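Local coordinates for protein 2-(acetamidomethylene)succinate hydrolase (Mesorhizobium loti, PDB 3KXP) that catalyses the last step of vitamin B6 breakdown, hydrolysing (E)-2-(acetamidomethylene)succinate to succinic semialdehyde, acetate, ammonia and carbon dioxide, at residues His75-Ser81 with Ala99-His105; Leu70-Gly76 with His135-His141. All coordinates share one frame; numbering follows the deposited sequence.

Contact 1 of 2, residues His75-Ser81 with Ala99-His105; sequences HGITSNS and AVDQRGH
The imidazole of H75 is clamped between the loop that carries it and the chain leaving strand 96-100. Its NE2 accepts the backbone N-H of Q102 at 3.1 Å in an almost straight bond (177°), the donor slightly tilted from the ring plane. On the other side of CE1, ND1 gives its proton to G76 O at 2.6 Å, within the ring plane. This pattern is consistent with a neutral ring carrying its proton on ND1. With chi1 at 64°, CG sits between the backbone N and the carbonyl carbon, folding the ring back to both partners. Q102 NE2 lies over the centre of one face, its amide turned steeply against the ring, and makes a weak bond to H75 O; its OE1 is held by N147. S79 O and N80 CA cover the other face toward the rim. The H105 ring meets H75 obliquely, planes 54° apart, with H75 CE1 above its face and 3.3 Å from H105 CD2. The 75-81 loop follows strand 70-74 and carries I77, a chloride-binding residue whose CA lies at the edge of the H105 ring, near chloride-binding L143; this is consistent with the H-G loop that borders the oxyanion hole in alpha/beta hydrolases.

D101 OD2 takes two bonds from S81: the backbone N nearly along the C-O axis at 2.7 Å, and OG from above the carboxylate plane at 2.5 Å. R63 also binds S81 OG, while N61 and L107 bind OD1. These bonds satisfy the buried carboxylate and hold its rotation, and R63 would probably favour its ionised form.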
# COMPACT_ATOMS: atom_id res chain seq x y z
N HIS A 75 6.62 -19.36 -5.44
CA HIS A 75 5.96 -19.53 -6.74
C HIS A 75 4.52 -20.06 -6.71
O HIS A 75 4.01 -20.46 -5.66
CB HIS A 75 6.81 -20.48 -7.58
CG HIS A 75 6.89 -21.86 -7.01
ND1 HIS A 75 5.85 -22.76 -7.10
CD2 HIS A 75 7.84 -22.45 -6.23
CE1 HIS A 75 6.15 -23.84 -6.40
NE2 HIS A 75 7.34 -23.68 -5.86
N GLY A 76 3.87 -20.08 -7.88
CA GLY A 76 2.51 -20.59 -7.98
C GLY A 76 2.51 -22.09 -8.24
O GLY A 76 3.59 -22.69 -8.40
N ILE A 77 1.33 -22.71 -8.29
CA ILE A 77 1.24 -24.15 -8.53
C ILE A 77 1.89 -24.60 -9.85
O ILE A 77 1.78 -23.92 -10.88
CB ILE A 77 -0.23 -24.62 -8.48
CG1 ILE A 77 -0.29 -26.13 -8.26
CG2 ILE A 77 -0.93 -24.25 -9.77
CD1 ILE A 77 -1.69 -26.62 -7.88
N THR A 78 2.57 -25.74 -9.80
CA THR A 78 3.30 -26.36 -10.92
C THR A 78 4.56 -25.61 -11.34
O THR A 78 5.36 -26.12 -12.11
CB THR A 78 2.44 -26.57 -12.21
OG1 THR A 78 2.30 -25.32 -12.91
CG2 THR A 78 1.08 -27.13 -11.87
N SER A 79 4.74 -24.40 -10.81
CA SER A 79 5.91 -23.58 -11.13
C SER A 79 7.08 -23.95 -10.21
O SER A 79 7.06 -24.98 -9.55
CB SER A 79 5.52 -22.10 -10.98
OG SER A 79 6.52 -21.23 -11.48
N ASN A 80 8.11 -23.10 -10.17
CA ASN A 80 9.28 -23.33 -9.32
C ASN A 80 10.07 -22.03 -9.09
O ASN A 80 9.90 -21.04 -9.80
CB ASN A 80 10.18 -24.41 -9.94
CG ASN A 80 11.05 -23.89 -11.06
OD1 ASN A 80 12.15 -23.41 -10.82
ND2 ASN A 80 10.56 -23.96 -12.29
N SER A 81 10.95 -22.05 -8.09
CA SER A 81 11.75 -20.89 -7.69
C SER A 81 12.45 -20.03 -8.74
O SER A 81 12.61 -18.83 -8.53
CB SER A 81 12.79 -21.32 -6.65
OG SER A 81 13.72 -22.24 -7.20
N ALA A 99 14.53 -17.63 -3.12
CA ALA A 99 13.34 -18.19 -3.74
C ALA A 99 13.25 -19.64 -3.28
O ALA A 99 14.26 -20.34 -3.24
CB ALA A 99 13.44 -18.13 -5.26
N VAL A 100 12.05 -20.09 -2.94
CA VAL A 100 11.88 -21.45 -2.44
C VAL A 100 11.05 -22.37 -3.31
O VAL A 100 9.93 -22.04 -3.70
CB VAL A 100 11.20 -21.45 -1.04
CG1 VAL A 100 11.10 -22.86 -0.50
CG2 VAL A 100 11.96 -20.54 -0.09
N ASP A 101 11.60 -23.54 -3.63
CA ASP A 101 10.85 -24.53 -4.38
C ASP A 101 9.98 -25.10 -3.28
O ASP A 101 10.50 -25.63 -2.30
CB ASP A 101 11.78 -25.61 -4.95
CG ASP A 101 12.44 -25.19 -6.24
OD1 ASP A 101 13.33 -25.92 -6.72
OD2 ASP A 101 12.06 -24.12 -6.77
N GLN A 102 8.67 -24.98 -3.41
CA GLN A 102 7.83 -25.49 -2.35
C GLN A 102 7.58 -26.99 -2.49
O GLN A 102 7.80 -27.57 -3.56
CB GLN A 102 6.54 -24.68 -2.29
CG GLN A 102 6.83 -23.21 -2.04
CD GLN A 102 5.63 -22.33 -2.24
OE1 GLN A 102 4.90 -22.03 -1.29
NE2 GLN A 102 5.41 -21.92 -3.48
N ARG A 103 7.15 -27.62 -1.40
CA ARG A 103 6.89 -29.04 -1.40
C ARG A 103 6.09 -29.48 -2.62
O ARG A 103 5.13 -28.83 -3.03
CB ARG A 103 6.15 -29.46 -0.13
CG ARG A 103 4.73 -28.92 -0.02
CD ARG A 103 4.02 -29.63 1.11
NE ARG A 103 4.78 -29.52 2.36
CZ ARG A 103 4.72 -30.39 3.35
NH1 ARG A 103 5.45 -30.20 4.44
NH2 ARG A 103 3.97 -31.47 3.24
N GLY A 104 6.51 -30.61 -3.20
CA GLY A 104 5.85 -31.15 -4.37
C GLY A 104 6.36 -30.53 -5.66
O GLY A 104 6.03 -31.00 -6.75
N HIS A 105 7.20 -29.50 -5.55
CA HIS A 105 7.72 -28.81 -6.72
C HIS A 105 9.24 -28.80 -6.84
O HIS A 105 9.96 -29.19 -5.93
CB HIS A 105 7.25 -27.34 -6.72
CG HIS A 105 5.77 -27.16 -6.60
ND1 HIS A 105 5.07 -27.48 -5.45
CD2 HIS A 105 4.86 -26.65 -7.46
CE1 HIS A 105 3.80 -27.16 -5.60
NE2 HIS A 105 3.64 -26.66 -6.81
O HOH W 1 9.52 -19.73 -5.22
O HOH W 2 13.79 -24.71 -9.15

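Contact 2 of 2, residues Leu70-Gly76 with His135-His141; sequences LMLFFHG and HAILVGH
F73 and V139 lie side by side and point the same way, F73 CD2 standing 3.7 Å from V139 CG1 while V139 CG2 sits over a face of the phenyl ring, offset toward its rim. On the same side of the sheet the selenomethionine M71 meets I137: its chain bends at chi3 (-78°), which carries CE to within 3.5 Å of I137 CD1. The other side pairs L70 CD2 with A136 CB at 3.6 Å, adds L72 CD1 to that methyl, and brings F74 CE1 obliquely against L138 CG at 4.0 Å.

Parallel backbone pairing sets this register. I137 N bonds to L70 O, L72 N to I137 O, V139 N to L72 O (2.8 Å, 174°), F74 N to V139 O and H141 N to F74 O. The strand axes run 24° apart, approaching to 4.5 Å. Cutting F73 back to an alanine is likely to open a gap beside the V139 methyls and take from F84 the ring it meets.

Outward, helix 117-131 covers the L70, L72 and F74 side through L131, L127, I128 and I124, and strand 96-100 bonds to the other edge of 70-74. H141 NE2 is bonded to the carbonyl of H294, an inferred active-site residue. Strand 136-141 leads directly into the inferred nucleophile S142, consistent with the nucleophile elbow that follows a central parallel strand in the alpha/beta hydrolase fold.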
# COMPACT_ATOMS: atom_id res chain seq x y z
N LEU A 70 15.96 -10.51 5.33
CA LEU A 70 15.49 -11.65 4.57
C LEU A 70 14.19 -11.42 3.80
O LEU A 70 13.22 -10.88 4.34
CB LEU A 70 15.33 -12.85 5.49
CG LEU A 70 14.91 -14.16 4.82
CD1 LEU A 70 16.01 -14.60 3.84
CD2 LEU A 70 14.67 -15.23 5.88
N MSE A 71 14.18 -11.84 2.54
CA MSE A 71 13.00 -11.72 1.69
C MSE A 71 12.83 -13.03 0.93
O MSE A 71 13.63 -13.36 0.06
CB MSE A 71 13.17 -10.56 0.71
CG MSE A 71 11.90 -10.21 -0.02
SE MSE A 71 12.11 -8.62 -1.10
CE MSE A 71 11.98 -7.29 0.30
N LEU A 72 11.77 -13.76 1.26
CA LEU A 72 11.50 -15.06 0.63
C LEU A 72 10.45 -14.99 -0.48
O LEU A 72 9.44 -14.30 -0.34
CB LEU A 72 11.05 -16.06 1.70
CG LEU A 72 12.04 -16.20 2.86
CD1 LEU A 72 11.46 -17.10 3.94
CD2 LEU A 72 13.35 -16.77 2.34
N PHE A 73 10.69 -15.72 -1.57
CA PHE A 73 9.76 -15.73 -2.70
C PHE A 73 9.16 -17.12 -2.94
O PHE A 73 9.88 -18.11 -3.06
CB PHE A 73 10.48 -15.27 -3.97
CG PHE A 73 11.02 -13.87 -3.91
CD1 PHE A 73 12.12 -13.56 -3.12
CD2 PHE A 73 10.47 -12.87 -4.70
CE1 PHE A 73 12.67 -12.27 -3.13
CE2 PHE A 73 11.01 -11.58 -4.72
CZ PHE A 73 12.12 -11.29 -3.94
N PHE A 74 7.83 -17.18 -3.04
CA PHE A 74 7.13 -18.44 -3.25
C PHE A 74 6.27 -18.45 -4.53
O PHE A 74 5.31 -17.69 -4.66
CB PHE A 74 6.26 -18.75 -2.04
CG PHE A 74 7.00 -18.71 -0.74
CD1 PHE A 74 7.29 -17.49 -0.12
CD2 PHE A 74 7.45 -19.89 -0.15
CE1 PHE A 74 8.01 -17.45 1.07
CE2 PHE A 74 8.17 -19.85 1.05
CZ PHE A 74 8.45 -18.63 1.66
N HIS A 75 6.62 -19.36 -5.44
CA HIS A 75 5.96 -19.53 -6.74
C HIS A 75 4.52 -20.06 -6.71
O HIS A 75 4.01 -20.46 -5.66
CB HIS A 75 6.81 -20.48 -7.58
CG HIS A 75 6.89 -21.86 -7.01
ND1 HIS A 75 5.85 -22.76 -7.10
CD2 HIS A 75 7.84 -22.45 -6.23
CE1 HIS A 75 6.15 -23.84 -6.40
NE2 HIS A 75 7.34 -23.68 -5.86
N GLY A 76 3.87 -20.08 -7.88
CA GLY A 76 2.51 -20.59 -7.98
C GLY A 76 2.51 -22.09 -8.24
O GLY A 76 3.59 -22.69 -8.40
N HIS A 135 13.17 -12.11 10.95
CA HIS A 135 11.85 -12.24 10.33
C HIS A 135 11.94 -11.97 8.83
O HIS A 135 12.80 -11.20 8.38
CB HIS A 135 10.85 -11.28 11.00
CG HIS A 135 11.24 -9.84 10.93
ND1 HIS A 135 10.39 -8.83 11.32
CD2 HIS A 135 12.36 -9.24 10.48
CE1 HIS A 135 10.98 -7.66 11.11
NE2 HIS A 135 12.17 -7.88 10.60
N ALA A 136 11.06 -12.58 8.06
CA ALA A 136 11.13 -12.42 6.62
C ALA A 136 9.96 -11.72 5.96
O ALA A 136 8.83 -11.77 6.44
CB ALA A 136 11.33 -13.79 5.96
N ILE A 137 10.27 -11.06 4.86
CA ILE A 137 9.28 -10.39 4.04
C ILE A 137 8.91 -11.48 3.04
O ILE A 137 9.78 -12.02 2.35
CB ILE A 137 9.89 -9.18 3.29
CG1 ILE A 137 10.31 -8.11 4.31
CG2 ILE A 137 8.89 -8.63 2.27
CD1 ILE A 137 11.08 -6.97 3.71
N LEU A 138 7.64 -11.83 2.99
CA LEU A 138 7.15 -12.87 2.09
C LEU A 138 6.51 -12.32 0.79
O LEU A 138 5.53 -11.57 0.84
CB LEU A 138 6.15 -13.75 2.83
CG LEU A 138 6.63 -14.87 3.76
CD1 LEU A 138 7.86 -14.45 4.54
CD2 LEU A 138 5.49 -15.24 4.71
N VAL A 139 7.08 -12.71 -0.35
CA VAL A 139 6.59 -12.32 -1.67
C VAL A 139 6.06 -13.58 -2.34
O VAL A 139 6.84 -14.41 -2.81
CB VAL A 139 7.72 -11.76 -2.54
CG1 VAL A 139 7.19 -11.44 -3.94
CG2 VAL A 139 8.30 -10.51 -1.89
N GLY A 140 4.75 -13.73 -2.38
CA GLY A 140 4.18 -14.93 -2.98
C GLY A 140 3.23 -14.74 -4.14
O GLY A 140 2.44 -13.80 -4.19
N HIS A 141 3.31 -15.66 -5.10
CA HIS A 141 2.44 -15.60 -6.26
C HIS A 141 1.44 -16.74 -6.23
O HIS A 141 1.83 -17.90 -6.21
CB HIS A 141 3.24 -15.70 -7.55
CG HIS A 141 2.38 -15.69 -8.78
ND1 HIS A 141 2.71 -16.36 -9.93
CD2 HIS A 141 1.18 -15.09 -9.02
CE1 HIS A 141 1.76 -16.18 -10.83
NE2 HIS A 141 0.82 -15.42 -10.31
O HOH W 3 15.58 -10.45 8.25
O HOH W 4 12.91 -9.25 6.71

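In the fold
From the N terminus, strand 70-74 runs into the 75-81 loop, so contacts 1 and 2 share H75 and G76. Contact 1 closes first: the chain passes through helix 85-89 and returns along strand 96-100 to 99-105, with 17 residues between its segments. Contact 2 closes the longer loop around it, through helix 117-131, when 135-141 arrives, so contact 1 is nested inside. In the sheet, strand 70-74 lies between 96-100 and 136-141. The contacts, centres 11 Å apart, meet directly where V100 N lies 2.9 Å from F73 O, a probable hydrogen bond. Contact 2 joins two neighbouring strands of the central sheet, and contact 1 joins the loops that leave the C-terminal ends of strands 70-74 and 96-100.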